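Local structure of caltubin, EF-hand (Lymnaea stagnalis, 6VAN) at residues D21-F26 / N57-F62; E28-I33 / Q43-F48; Y75-A80 / E137-Y142; V95-L100 / Y121-D126. The protein probably binds calcium through its EF-hand loops, which hold strontium ions in this crystal. One frame throughout, in Å; residues are numbered along the deposited sequence.

Contact 1: D21-F26 / N57-F62; sequences DGQSTF and NGAIDF. With SR (strontium ion), chain D; SR (strontium ion), chain C.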
loop_
_atom_site.group_PDB
_atom_site.type_symbol
_atom_site.label_atom_id
_atom_site.label_comp_id
_atom_site.label_asym_id
_atom_site.label_seq_id
_atom_site.Cartn_x
_atom_site.Cartn_y
_atom_site.Cartn_z
ATOM N N ASP A 21 6.274 9.103 -17.801
ATOM C CA ASP A 21 5.635 10.285 -18.445
ATOM C C ASP A 21 5.227 11.298 -17.363
ATOM O O ASP A 21 4.776 12.394 -17.722
ATOM C CB ASP A 21 4.471 9.872 -19.362
ATOM C CG ASP A 21 3.420 9.017 -18.687
ATOM O OD1 ASP A 21 2.926 9.436 -17.607
ATOM O OD2 ASP A 21 3.120 7.896 -19.227
ATOM N N GLY A 22 5.368 10.930 -16.085
ATOM C CA GLY A 22 5.098 11.809 -14.929
ATOM C C GLY A 22 3.736 11.548 -14.302
ATOM O O GLY A 22 3.446 12.141 -13.247
ATOM N N GLN A 23 2.900 10.719 -14.937
ATOM C CA GLN A 23 1.530 10.398 -14.469
ATOM C C GLN A 23 1.359 8.885 -14.297
ATOM O O GLN A 23 1.893 8.092 -15.148
ATOM C CB GLN A 23 0.481 10.883 -15.475
ATOM C CG GLN A 23 0.492 12.388 -15.699
ATOM C CD GLN A 23 -0.858 12.887 -16.149
ATOM O OE1 GLN A 23 -1.563 12.228 -16.903
ATOM N NE2 GLN A 23 -1.234 14.064 -15.676
ATOM N N SER A 24 0.659 8.499 -13.232
ATOM C CA SER A 24 0.113 7.138 -13.040
ATOM C C SER A 24 -1.388 7.220 -13.289
ATOM O O SER A 24 -2.122 7.815 -12.481
ATOM C CB SER A 24 0.456 6.566 -11.698
ATOM O OG SER A 24 0.207 5.164 -11.688
ATOM N N THR A 25 -1.776 6.759 -14.488
ATOM C CA THR A 25 -3.173 6.699 -14.949
ATOM C C THR A 25 -3.808 5.417 -14.410
ATOM O O THR A 25 -3.077 4.562 -13.867
ATOM C CB THR A 25 -3.263 6.764 -16.482
ATOM O OG1 THR A 25 -2.591 5.632 -17.032
ATOM C CG2 THR A 25 -2.652 8.027 -17.050
ATOM N N PHE A 26 -5.117 5.301 -14.589
ATOM C CA PHE A 26 -5.982 4.227 -14.031
ATOM C C PHE A 26 -5.353 2.836 -14.190
ATOM O O PHE A 26 -5.158 2.135 -13.184
ATOM C CB PHE A 26 -7.348 4.251 -14.713
ATOM C CG PHE A 26 -8.318 3.306 -14.063
ATOM C CD1 PHE A 26 -9.040 3.704 -12.950
ATOM C CD2 PHE A 26 -8.468 2.014 -14.531
ATOM C CE1 PHE A 26 -9.909 2.824 -12.323
ATOM C CE2 PHE A 26 -9.341 1.138 -13.907
ATOM C CZ PHE A 26 -10.056 1.547 -12.806
ATOM N N ASN A 57 -7.087 15.755 -12.074
ATOM C CA ASN A 57 -6.896 15.334 -13.489
ATOM C C ASN A 57 -7.087 13.809 -13.631
ATOM O O ASN A 57 -6.735 13.264 -14.693
ATOM C CB ASN A 57 -5.546 15.816 -14.039
ATOM C CG ASN A 57 -4.367 15.105 -13.423
ATOM O OD1 ASN A 57 -4.524 14.413 -12.396
ATOM N ND2 ASN A 57 -3.196 15.232 -14.028
ATOM N N GLY A 58 -7.551 13.135 -12.565
ATOM C CA GLY A 58 -7.876 11.696 -12.544
ATOM C C GLY A 58 -6.647 10.797 -12.549
ATOM O O GLY A 58 -6.802 9.587 -12.724
ATOM N N ALA A 59 -5.450 11.352 -12.322
ATOM C CA ALA A 59 -4.167 10.628 -12.386
ATOM C C ALA A 59 -3.317 11.030 -11.175
ATOM O O ALA A 59 -3.580 12.119 -10.596
ATOM C CB ALA A 59 -3.453 10.935 -13.670
ATOM N N ILE A 60 -2.398 10.165 -10.764
ATOM C CA ILE A 60 -1.396 10.551 -9.727
ATOM C C ILE A 60 -0.195 11.135 -10.466
ATOM O O ILE A 60 0.433 10.420 -11.221
ATOM C CB ILE A 60 -0.975 9.379 -8.818
ATOM C CG1 ILE A 60 -2.180 8.728 -8.119
ATOM C CG2 ILE A 60 0.073 9.855 -7.816
ATOM C CD1 ILE A 60 -1.863 7.449 -7.388
ATOM N N ASP A 61 0.083 12.418 -10.221
ATOM C CA ASP A 61 1.199 13.146 -10.853
ATOM C C ASP A 61 2.414 13.010 -9.936
ATOM O O ASP A 61 2.270 13.309 -8.750
ATOM C CB ASP A 61 0.768 14.579 -11.094
ATOM C CG ASP A 61 -0.442 14.638 -12.013
ATOM O OD1 ASP A 61 -0.252 14.400 -13.216
ATOM O OD2 ASP A 61 -1.507 14.995 -11.530
ATOM N N PHE A 62 3.564 12.601 -10.455
ATOM C CA PHE A 62 4.794 12.550 -9.627
ATOM C C PHE A 62 4.977 13.915 -8.958
ATOM O O PHE A 62 5.146 13.983 -7.758
ATOM C CB PHE A 62 6.026 12.160 -10.430
ATOM C CG PHE A 62 7.262 12.125 -9.579
ATOM C CD1 PHE A 62 7.452 11.100 -8.665
ATOM C CD2 PHE A 62 8.191 13.144 -9.629
ATOM C CE1 PHE A 62 8.565 11.097 -7.836
ATOM C CE2 PHE A 62 9.305 13.135 -8.798
ATOM C CZ PHE A 62 9.494 12.100 -7.921
HETATM SR SR SR D . -3.479 14.499 -10.357
HETATM SR SR SR C . 1.969 6.928 -17.198
HETATM O O HOH W 1 2.197 14.835 -14.356
HETATM O O HOH W 2 0.144 8.374 -18.450
#
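Gln23 reaches across to Asp61 in a short antiparallel pairing of the two metal loops. Ser24 N gives its hydrogen to Ile60 O, Ile60 N answers to Ser24 O, and Phe62 N reaches Gly22 O at 2.8 Å. Gln23 and Asp61 form the non-hydrogen-bonded pair of this little sheet, and on its other face Ser24 and Ile60 look toward Phe12 of helix 5-15.

The Gln23 side chain runs outward along Asp61. From CB, CG swings opposite the carbonyl carbon (chi1 -61°) and lies 3.3 Å from Asp61 OD1. CD stays close to the same oxygen, at 3.4 Å. At the tip, as modelled, OE1 meets Ala59 CB at 4.0 Å, while NE2 donates to Asp61 OD1 over 2.7 Å. That bond is bent, 132° at the hydrogen, uses the syn lone pair of OD1 and leaves the Gln23 amide plane at a 31° tilt. NE2 also sits 2.8 Å from Asn57 ND2, another donor, which leaves the rotation of the Gln23 amide uncertain.

Asn57 ND2 donates to Asp61 OD1 from within its own amide plane. In Asp61, OD2 binds one strontium, alongside Asn57 OD1 and Ala59 O, while OD1 takes the main amide bonds. Gln23 O and Asp21 bind the other strontium, so the residues pairing here also shape both sites, and adjusting one would probably be felt at the other.

Contact 2: E28-I33 / Q43-F48; sequences EVKNYI and QTVAAF. With SR (strontium ion), chain C; SR (strontium ion), chain G.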
loop_
_atom_site.group_PDB
_atom_site.type_symbol
_atom_site.label_atom_id
_atom_site.label_comp_id
_atom_site.label_asym_id
_atom_site.label_seq_id
_atom_site.Cartn_x
_atom_site.Cartn_y
_atom_site.Cartn_z
ATOM N N GLU A 28 -2.477 1.856 -14.873
ATOM C CA GLU A 28 -1.137 1.749 -14.263
ATOM C C GLU A 28 -1.288 1.503 -12.768
ATOM O O GLU A 28 -0.615 0.581 -12.258
ATOM C CB GLU A 28 -0.365 3.023 -14.510
ATOM C CG GLU A 28 -0.296 3.370 -15.974
ATOM C CD GLU A 28 0.449 4.662 -16.199
ATOM O OE1 GLU A 28 -0.238 5.718 -16.410
ATOM O OE2 GLU A 28 1.667 4.617 -16.148
ATOM N N VAL A 29 -2.194 2.245 -12.127
ATOM C CA VAL A 29 -2.464 2.077 -10.668
ATOM C C VAL A 29 -3.086 0.690 -10.507
ATOM O O VAL A 29 -2.702 -0.023 -9.592
ATOM C CB VAL A 29 -3.336 3.197 -10.092
ATOM C CG1 VAL A 29 -3.708 2.945 -8.633
ATOM C CG2 VAL A 29 -2.649 4.553 -10.237
ATOM N N LYS A 30 -3.978 0.286 -11.411
ATOM C CA LYS A 30 -4.656 -1.041 -11.350
ATOM C C LYS A 30 -3.633 -2.166 -11.459
ATOM O O LYS A 30 -3.682 -3.059 -10.612
ATOM C CB LYS A 30 -5.718 -1.157 -12.438
ATOM C CG LYS A 30 -6.658 -2.325 -12.232
ATOM C CD LYS A 30 -7.889 -2.234 -13.063
ATOM C CE LYS A 30 -8.789 -3.436 -12.903
ATOM N NZ LYS A 30 -9.943 -3.334 -13.825
ATOM N N ASN A 31 -2.723 -2.120 -12.427
ATOM C CA ASN A 31 -1.660 -3.136 -12.619
ATOM C C ASN A 31 -0.761 -3.174 -11.378
ATOM O O ASN A 31 -0.336 -4.275 -10.999
ATOM C CB ASN A 31 -0.935 -2.890 -13.938
ATOM C CG ASN A 31 -1.719 -3.437 -15.112
ATOM O OD1 ASN A 31 -2.857 -3.892 -14.950
ATOM N ND2 ASN A 31 -1.119 -3.413 -16.293
ATOM N N TYR A 32 -0.548 -2.025 -10.744
ATOM C CA TYR A 32 0.182 -1.911 -9.458
ATOM C C TYR A 32 -0.556 -2.708 -8.366
ATOM O O TYR A 32 0.010 -3.669 -7.810
ATOM C CB TYR A 32 0.364 -0.439 -9.101
ATOM C CG TYR A 32 0.797 -0.216 -7.686
ATOM C CD1 TYR A 32 2.044 -0.626 -7.266
ATOM C CD2 TYR A 32 -0.046 0.388 -6.767
ATOM C CE1 TYR A 32 2.462 -0.414 -5.965
ATOM C CE2 TYR A 32 0.352 0.600 -5.457
ATOM C CZ TYR A 32 1.606 0.179 -5.059
ATOM O OH TYR A 32 2.024 0.380 -3.777
ATOM N N ILE A 33 -1.803 -2.352 -8.077
ATOM C CA ILE A 33 -2.566 -2.995 -6.967
ATOM C C ILE A 33 -2.833 -4.465 -7.313
ATOM O O ILE A 33 -2.868 -5.288 -6.382
ATOM C CB ILE A 33 -3.849 -2.222 -6.641
ATOM C CG1 ILE A 33 -3.524 -0.800 -6.156
ATOM C CG2 ILE A 33 -4.700 -2.984 -5.639
ATOM C CD1 ILE A 33 -4.727 0.062 -5.922
ATOM N N GLN A 43 -13.431 0.572 -8.724
ATOM C CA GLN A 43 -13.787 1.663 -7.786
ATOM C C GLN A 43 -12.725 1.799 -6.685
ATOM O O GLN A 43 -12.438 2.933 -6.265
ATOM C CB GLN A 43 -15.147 1.432 -7.147
ATOM C CG GLN A 43 -15.518 2.525 -6.145
ATOM N N THR A 44 -12.165 0.694 -6.193
ATOM C CA THR A 44 -11.057 0.785 -5.202
ATOM C C THR A 44 -9.916 1.591 -5.833
ATOM O O THR A 44 -9.346 2.471 -5.109
ATOM C CB THR A 44 -10.610 -0.590 -4.702
ATOM O OG1 THR A 44 -11.664 -1.086 -3.883
ATOM C CG2 THR A 44 -9.315 -0.512 -3.928
ATOM N N VAL A 45 -9.545 1.229 -7.071
ATOM C CA VAL A 45 -8.438 1.873 -7.832
ATOM C C VAL A 45 -8.753 3.362 -7.935
ATOM O O VAL A 45 -7.836 4.157 -7.722
ATOM C CB VAL A 45 -8.219 1.227 -9.211
ATOM C CG1 VAL A 45 -7.238 2.036 -10.061
ATOM C CG2 VAL A 45 -7.757 -0.224 -9.077
ATOM N N ALA A 46 -10.006 3.733 -8.212
ATOM C CA ALA A 46 -10.414 5.146 -8.394
ATOM C C ALA A 46 -10.244 5.926 -7.082
ATOM O O ALA A 46 -9.737 7.053 -7.148
ATOM C CB ALA A 46 -11.830 5.202 -8.933
ATOM N N ALA A 47 -10.589 5.340 -5.923
ATOM C CA ALA A 47 -10.552 5.990 -4.590
ATOM C C ALA A 47 -9.090 6.231 -4.149
ATOM O O ALA A 47 -8.816 7.249 -3.460
ATOM C CB ALA A 47 -11.253 5.121 -3.579
ATOM N N PHE A 48 -8.225 5.274 -4.481
ATOM C CA PHE A 48 -6.759 5.352 -4.253
ATOM C C PHE A 48 -6.219 6.597 -4.970
ATOM O O PHE A 48 -5.508 7.425 -4.350
ATOM C CB PHE A 48 -6.096 4.077 -4.748
ATOM C CG PHE A 48 -4.631 3.985 -4.412
ATOM C CD1 PHE A 48 -3.677 4.530 -5.253
ATOM C CD2 PHE A 48 -4.203 3.353 -3.245
ATOM C CE1 PHE A 48 -2.325 4.452 -4.949
ATOM C CE2 PHE A 48 -2.853 3.274 -2.949
ATOM C CZ PHE A 48 -1.919 3.817 -3.804
HETATM SR SR SR C . 1.969 6.928 -17.198
HETATM SR SR SR G . -11.175 -4.117 -4.018
HETATM O O HOH W 2 0.144 8.374 -18.450
HETATM O O HOH W 3 -13.772 -4.335 -2.646
HETATM O O HOH W 4 -12.608 -6.341 -3.410
#
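In Val29 and in Val45 the CG1 methyl stands anti to the backbone N (chi1 175° and 171°), and the two valines lie antiparallel, flank to flank, with these methyls 3.9 Å apart. Phe48 also throws its ring away from its own N, bringing CD1 to 3.7 Å from Val29 CG1. Ile33 CD1 lies over one face of that ring, toward the rim, 4.2 Å from Phe48 CG. Val45 CG2 packs on Lys30 CA and on Lys30 CG, 3.9 Å from each, its side chain roughly perpendicular to the lysine, which leads away to a salt bridge with Asp42. Tyr32 CE2 adds a looser touch on Phe48 CZ.

No hydrogen bond crosses here. The axes of 28-33 and 43-48 approach to 9.7 Å, their directions 110° apart, and Ile60 of the short strand packs on both Val29 and Phe48. Helix 26-34 carries Glu28, which grips a strontium with both carboxylate oxygens, and helix 42-52 runs up to the site that begins at Asp53: this is part of the apolar core of a paired EF-hand lobe.

Contact 3: Y75-A80 / E137-Y142; sequences YTLEGA and EFKTLY. With SR (strontium ion), chain F; EDO (1,2-ethanediol), chain K.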
loop_
_atom_site.group_PDB
_atom_site.type_symbol
_atom_site.label_atom_id
_atom_site.label_comp_id
_atom_site.label_asym_id
_atom_site.label_seq_id
_atom_site.Cartn_x
_atom_site.Cartn_y
_atom_site.Cartn_z
ATOM N N TYR A 75 1.008 9.662 9.844
ATOM C CA TYR A 75 -0.039 8.669 10.136
ATOM C C TYR A 75 -1.410 9.327 10.126
ATOM O O TYR A 75 -1.596 10.354 10.788
ATOM C CB TYR A 75 0.181 8.010 11.488
ATOM C CG TYR A 75 -1.035 7.251 11.934
ATOM C CD1 TYR A 75 -1.313 5.978 11.471
ATOM C CD2 TYR A 75 -1.958 7.851 12.782
ATOM C CE1 TYR A 75 -2.461 5.303 11.854
ATOM C CE2 TYR A 75 -3.089 7.176 13.192
ATOM C CZ TYR A 75 -3.358 5.908 12.715
ATOM O OH TYR A 75 -4.488 5.250 13.109
ATOM N N THR A 76 -2.360 8.707 9.430
ATOM C CA THR A 76 -3.804 8.917 9.649
ATOM C C THR A 76 -4.509 7.572 9.619
ATOM O O THR A 76 -4.036 6.656 8.932
ATOM C CB THR A 76 -4.452 9.836 8.616
ATOM O OG1 THR A 76 -4.478 9.207 7.341
ATOM C CG2 THR A 76 -3.758 11.173 8.485
ATOM N N LEU A 77 -5.614 7.446 10.335
ATOM C CA LEU A 77 -6.387 6.204 10.311
ATOM C C LEU A 77 -6.860 5.949 8.881
ATOM O O LEU A 77 -6.754 4.790 8.428
ATOM C CB LEU A 77 -7.554 6.272 11.295
ATOM C CG LEU A 77 -8.359 4.974 11.367
ATOM C CD1 LEU A 77 -7.557 3.892 12.041
ATOM C CD2 LEU A 77 -9.710 5.186 12.045
ATOM N N GLU A 78 -7.356 6.967 8.185
ATOM C CA GLU A 78 -7.853 6.812 6.795
ATOM C C GLU A 78 -6.746 6.231 5.891
ATOM O O GLU A 78 -7.014 5.319 5.093
ATOM C CB GLU A 78 -8.322 8.178 6.285
ATOM C CG GLU A 78 -8.979 8.130 4.929
ATOM C CD GLU A 78 -9.335 9.502 4.392
ATOM O OE1 GLU A 78 -9.658 10.397 5.210
ATOM O OE2 GLU A 78 -9.250 9.686 3.161
ATOM N N GLY A 79 -5.543 6.756 6.001
ATOM C CA GLY A 79 -4.411 6.273 5.194
ATOM C C GLY A 79 -4.046 4.854 5.566
ATOM O O GLY A 79 -3.793 4.048 4.665
ATOM N N ALA A 80 -3.985 4.535 6.845
ATOM C CA ALA A 80 -3.713 3.158 7.307
ATOM C C ALA A 80 -4.811 2.212 6.802
ATOM O O ALA A 80 -4.492 1.117 6.340
ATOM C CB ALA A 80 -3.570 3.127 8.808
ATOM N N GLU A 137 -5.758 -3.220 15.476
ATOM C CA GLU A 137 -4.433 -3.828 15.702
ATOM C C GLU A 137 -3.458 -3.325 14.629
ATOM O O GLU A 137 -2.329 -2.899 14.966
ATOM C CB GLU A 137 -4.557 -5.339 15.657
ATOM C CG GLU A 137 -5.272 -5.935 16.864
ATOM C CD GLU A 137 -5.589 -7.404 16.722
ATOM O OE1 GLU A 137 -5.942 -7.856 15.608
ATOM O OE2 GLU A 137 -5.481 -8.125 17.710
ATOM N N PHE A 138 -3.861 -3.406 13.375
ATOM C CA PHE A 138 -3.000 -3.032 12.239
ATOM C C PHE A 138 -2.456 -1.611 12.403
ATOM O O PHE A 138 -1.268 -1.336 12.164
ATOM C CB PHE A 138 -3.796 -3.143 10.958
ATOM C CG PHE A 138 -3.059 -2.740 9.721
ATOM C CD1 PHE A 138 -2.139 -3.594 9.150
ATOM C CD2 PHE A 138 -3.306 -1.537 9.110
ATOM C CE1 PHE A 138 -1.463 -3.221 7.999
ATOM C CE2 PHE A 138 -2.647 -1.179 7.952
ATOM C CZ PHE A 138 -1.737 -2.033 7.391
ATOM N N LYS A 139 -3.295 -0.676 12.816
ATOM C CA LYS A 139 -2.869 0.746 12.840
ATOM C C LYS A 139 -1.707 0.945 13.802
ATOM O O LYS A 139 -0.949 1.916 13.611
ATOM C CB LYS A 139 -4.037 1.661 13.234
ATOM C CG LYS A 139 -4.477 1.508 14.672
ATOM C CD LYS A 139 -5.709 2.306 15.044
ATOM C CE LYS A 139 -5.865 2.318 16.550
ATOM N NZ LYS A 139 -7.219 2.723 16.971
ATOM N N THR A 140 -1.544 0.081 14.791
ATOM C CA THR A 140 -0.472 0.257 15.780
ATOM C C THR A 140 0.885 0.016 15.125
ATOM O O THR A 140 1.906 0.445 15.701
ATOM C CB THR A 140 -0.601 -0.671 16.990
ATOM O OG1 THR A 140 -0.363 -2.025 16.640
ATOM C CG2 THR A 140 -1.944 -0.558 17.674
ATOM N N LEU A 141 0.933 -0.607 13.951
ATOM C CA LEU A 141 2.232 -0.931 13.305
ATOM C C LEU A 141 2.876 0.344 12.781
ATOM O O LEU A 141 4.054 0.294 12.437
ATOM C CB LEU A 141 1.993 -1.942 12.201
ATOM C CG LEU A 141 1.506 -3.307 12.663
ATOM C CD1 LEU A 141 1.067 -4.135 11.467
ATOM C CD2 LEU A 141 2.555 -4.042 13.482
ATOM N N TYR A 142 2.140 1.453 12.732
ATOM C CA TYR A 142 2.693 2.731 12.255
ATOM C C TYR A 142 3.392 3.508 13.364
ATOM O O TYR A 142 4.004 4.516 13.014
ATOM C CB TYR A 142 1.595 3.554 11.604
ATOM C CG TYR A 142 1.250 3.020 10.242
ATOM C CD1 TYR A 142 2.002 3.372 9.150
ATOM C CD2 TYR A 142 0.220 2.105 10.062
ATOM C CE1 TYR A 142 1.708 2.864 7.889
ATOM C CE2 TYR A 142 -0.102 1.606 8.816
ATOM C CZ TYR A 142 0.645 1.995 7.721
ATOM O OH TYR A 142 0.365 1.462 6.494
HETATM SR SR SR F . -6.255 -10.292 16.329
HETATM C C1 EDO K . -1.795 4.955 16.092
HETATM O O1 EDO K . -1.278 5.067 17.418
HETATM C C2 EDO K . -0.739 4.975 15.078
HETATM O O2 EDO K . 0.138 3.850 15.168
HETATM O O HOH W 5 -8.622 -10.273 15.458
HETATM O O HOH W 6 -8.435 -8.891 17.551
#
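The Tyr75 and Tyr142 side chains run at about a right angle to each other, and their touch is ring carbon to methylene: Tyr75 CD1 rests on Tyr142 CB at 3.8 Å. A chi1 of 166° turns the Tyr75 ring away from its own amide and toward 137-142, and its OH arrives beside the lysine chain, 3.6 Å from Lys139 CB. Farther out, that chain crosses Leu77 at a slant, Lys139 CD 3.9 Å from Leu77 CD1, before NZ goes off to a salt bridge with Asp136.

On the other flank Ala80 is the small piece between two rings. Its CB lies 3.8 Å from Tyr142 CE2, approaching that ring obliquely, while Ala80 O sits at the edge of the Phe138 ring, 3.4 Å from Phe138 CE2 and near the ring plane. C2 of a 1,2-ethanediol, probably from the crystallisation liquor, lies over the centre of one Tyr75 face, and the diol donates from O2 to Lys139 O at 2.7 Å.

Helix 77-87 starts here, with Thr76 OG1 capping it through Gly79 N. No hydrogen bond joins the two segments: they meet mainly through carbon, with the Tyr75 hydroxyl also at the interface and a probably favourable approach of the Ala80 carbonyl O to the Phe138 ring edge.

Contact 4: V95-L100 / Y121-D126; sequences VTEAEL and YYMSAD. With SR (strontium ion), chain E; SR (strontium ion), chain F.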
loop_
_atom_site.group_PDB
_atom_site.type_symbol
_atom_site.label_atom_id
_atom_site.label_comp_id
_atom_site.label_asym_id
_atom_site.label_seq_id
_atom_site.Cartn_x
_atom_site.Cartn_y
_atom_site.Cartn_z
ATOM N N VAL A 95 -6.974 -8.851 8.340
ATOM C CA VAL A 95 -5.824 -9.299 7.508
ATOM C C VAL A 95 -5.201 -10.481 8.227
ATOM O O VAL A 95 -4.675 -10.307 9.320
ATOM C CB VAL A 95 -4.835 -8.157 7.182
ATOM C CG1 VAL A 95 -5.501 -7.141 6.262
ATOM C CG2 VAL A 95 -4.240 -7.457 8.405
ATOM N N THR A 96 -5.274 -11.656 7.623
ATOM C CA THR A 96 -4.700 -12.860 8.235
ATOM C C THR A 96 -3.196 -12.921 7.991
ATOM O O THR A 96 -2.675 -12.308 7.055
ATOM C CB THR A 96 -5.313 -14.135 7.670
ATOM O OG1 THR A 96 -4.982 -14.211 6.300
ATOM C CG2 THR A 96 -6.810 -14.206 7.800
ATOM N N GLU A 97 -2.531 -13.731 8.774
ATOM C CA GLU A 97 -1.119 -13.996 8.540
ATOM C C GLU A 97 -0.945 -14.412 7.088
ATOM O O GLU A 97 -0.064 -13.882 6.428
ATOM C CB GLU A 97 -0.639 -15.068 9.500
ATOM C CG GLU A 97 0.827 -15.367 9.364
ATOM C CD GLU A 97 1.336 -16.318 10.417
ATOM O OE1 GLU A 97 1.273 -15.958 11.601
ATOM O OE2 GLU A 97 1.801 -17.394 10.036
ATOM N N ALA A 98 -1.761 -15.326 6.564
ATOM C CA ALA A 98 -1.553 -15.841 5.195
ATOM C C ALA A 98 -1.771 -14.739 4.155
ATOM O O ALA A 98 -1.002 -14.669 3.180
ATOM C CB ALA A 98 -2.450 -17.009 4.922
ATOM N N GLU A 99 -2.783 -13.892 4.324
ATOM C CA GLU A 99 -3.020 -12.776 3.380
ATOM C C GLU A 99 -1.800 -11.842 3.382
ATOM O O GLU A 99 -1.360 -11.422 2.278
ATOM C CB GLU A 99 -4.261 -11.963 3.764
ATOM C CG GLU A 99 -5.555 -12.675 3.420
ATOM C CD GLU A 99 -6.798 -11.987 3.974
ATOM O OE1 GLU A 99 -6.758 -11.421 5.105
ATOM O OE2 GLU A 99 -7.863 -12.042 3.296
ATOM N N LEU A 100 -1.259 -11.512 4.565
ATOM C CA LEU A 100 -0.121 -10.575 4.662
ATOM C C LEU A 100 1.125 -11.183 4.016
ATOM O O LEU A 100 1.871 -10.429 3.366
ATOM C CB LEU A 100 0.100 -10.221 6.121
ATOM C CG LEU A 100 -0.995 -9.379 6.779
ATOM C CD1 LEU A 100 -0.832 -9.416 8.287
ATOM C CD2 LEU A 100 -0.954 -7.956 6.236
ATOM N N TYR A 121 7.123 -8.893 13.042
ATOM C CA TYR A 121 6.650 -7.494 13.191
ATOM C C TYR A 121 5.118 -7.428 13.133
ATOM O O TYR A 121 4.505 -6.805 14.011
ATOM C CB TYR A 121 7.320 -6.640 12.122
ATOM C CG TYR A 121 6.813 -5.233 11.925
ATOM C CD1 TYR A 121 6.509 -4.394 12.983
ATOM C CD2 TYR A 121 6.722 -4.720 10.645
ATOM C CE1 TYR A 121 6.079 -3.088 12.765
ATOM C CE2 TYR A 121 6.310 -3.423 10.409
ATOM C CZ TYR A 121 5.970 -2.606 11.469
ATOM O OH TYR A 121 5.576 -1.328 11.194
ATOM N N TYR A 122 4.492 -7.975 12.114
ATOM C CA TYR A 122 3.032 -7.758 11.960
ATOM C C TYR A 122 2.249 -8.449 13.070
ATOM O O TYR A 122 1.344 -7.828 13.671
ATOM C CB TYR A 122 2.536 -8.151 10.582
ATOM C CG TYR A 122 3.014 -7.274 9.454
ATOM C CD1 TYR A 122 3.742 -6.110 9.663
ATOM C CD2 TYR A 122 2.732 -7.627 8.156
ATOM C CE1 TYR A 122 4.165 -5.323 8.612
ATOM C CE2 TYR A 122 3.132 -6.840 7.097
ATOM C CZ TYR A 122 3.834 -5.678 7.326
ATOM O OH TYR A 122 4.198 -4.857 6.293
HETATM N N MSE A 123 2.590 -9.702 13.382
HETATM C CA MSE A 123 1.840 -10.457 14.385
HETATM C C MSE A 123 2.146 -9.948 15.791
HETATM O O MSE A 123 1.405 -10.258 16.718
HETATM C CB MSE A 123 2.114 -11.959 14.291
HETATM C CG MSE A 123 1.445 -12.625 13.111
HETATM SE SE MSE A 123 -0.520 -12.342 12.978
HETATM C CE MSE A 123 -0.813 -11.111 11.452
ATOM N N SER A 124 3.179 -9.129 15.963
ATOM C CA SER A 124 3.427 -8.516 17.276
ATOM C C SER A 124 2.214 -7.642 17.675
ATOM O O SER A 124 2.047 -7.352 18.902
ATOM C CB SER A 124 4.703 -7.715 17.324
ATOM O OG SER A 124 4.603 -6.478 16.665
ATOM N N ALA A 125 1.391 -7.207 16.709
ATOM C CA ALA A 125 0.161 -6.397 16.930
ATOM C C ALA A 125 -1.076 -7.275 17.117
ATOM O O ALA A 125 -2.163 -6.720 17.369
ATOM C CB ALA A 125 -0.015 -5.415 15.797
ATOM N N ASP A 126 -0.958 -8.591 17.065
ATOM C CA ASP A 126 -2.107 -9.512 17.184
ATOM C C ASP A 126 -2.393 -9.725 18.678
ATOM O O ASP A 126 -1.895 -10.721 19.277
ATOM C CB ASP A 126 -1.843 -10.841 16.481
ATOM C CG ASP A 126 -2.994 -11.815 16.527
ATOM O OD1 ASP A 126 -4.088 -11.381 16.908
ATOM O OD2 ASP A 126 -2.800 -12.962 16.142
HETATM SR SR SR E . -9.275 -11.050 5.160
HETATM SR SR SR F . -6.255 -10.292 16.329
HETATM O O HOH W 7 -9.440 -13.271 6.209
HETATM O O HOH W 5 -8.622 -10.273 15.458
HETATM O O HOH W 6 -8.435 -8.891 17.551
#
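Within the EF-hand pair, the start of helix 97-106 is packed against segment 121-126 by Leu100, which meets Met123 and Tyr122. Met123 is a selenomethionine, so selenium stands in place of sulfur, and it is modelled in two conformers; its contacts, taken from one of them, are therefore uncertain. In that conformer the chain is bent about CB-CG (chi2 -54°) and again at the next bond, and its CE methyl comes to 3.6 Å from Leu100 CD1, the two side chains lying obliquely. The same leucine methyl also approaches Tyr122 CD2, at 4.0 Å and oblique to the ring. At the near end of the selenomethionine, Met123 CG lies 3.7 Å from Glu97 OE1, the glutamate's other oxygen, OE2, being held by Gln119 NE2.

Thr96 and Glu99 form a capping box at the head of the helix: Glu99 N donates to Thr96 OG1 (3.0 Å, 165°), and Thr96 N returns the bond to Glu99 OE1 (2.9 Å, 166°), which is met on its anti side. Both Glu99 oxygens also bind a strontium at 2.5 Å, together with ligands such as Asp88 and Asn90, so the cap probably helps to position a metal-binding carboxylate. Across the contact, Asp126 OD1 opens the neighbouring site at 2.5 Å from its strontium, while Asp126 OD2 accepts from Gly131 N. Val95 pairs through its backbone with Leu133, and Leu133 in turn touches both Met123 and Asp126.

Contact 2 is the buried one, an apolar helix-on-helix pairing; contact 3, with half its touching residues exposed, lies most at the surface, and contacts 1 and 4 fall between. Contact 2 is nested within the loop closed by contact 1, their centres are about 11 Å apart, and both reach the same strontium and water. Contact 4 is likewise nested inside contact 3, centres about 14 Å apart, and these two share another strontium. Contacts 1 and 4 lie on opposite sides of the chain's centre. Hydrogen bonds cross between segments in contact 1, the strand pairing; contact 2 and contacts 3 and 4, which mix helix with loop or strand, meet mainly through carbon, with aromatic side chains in each.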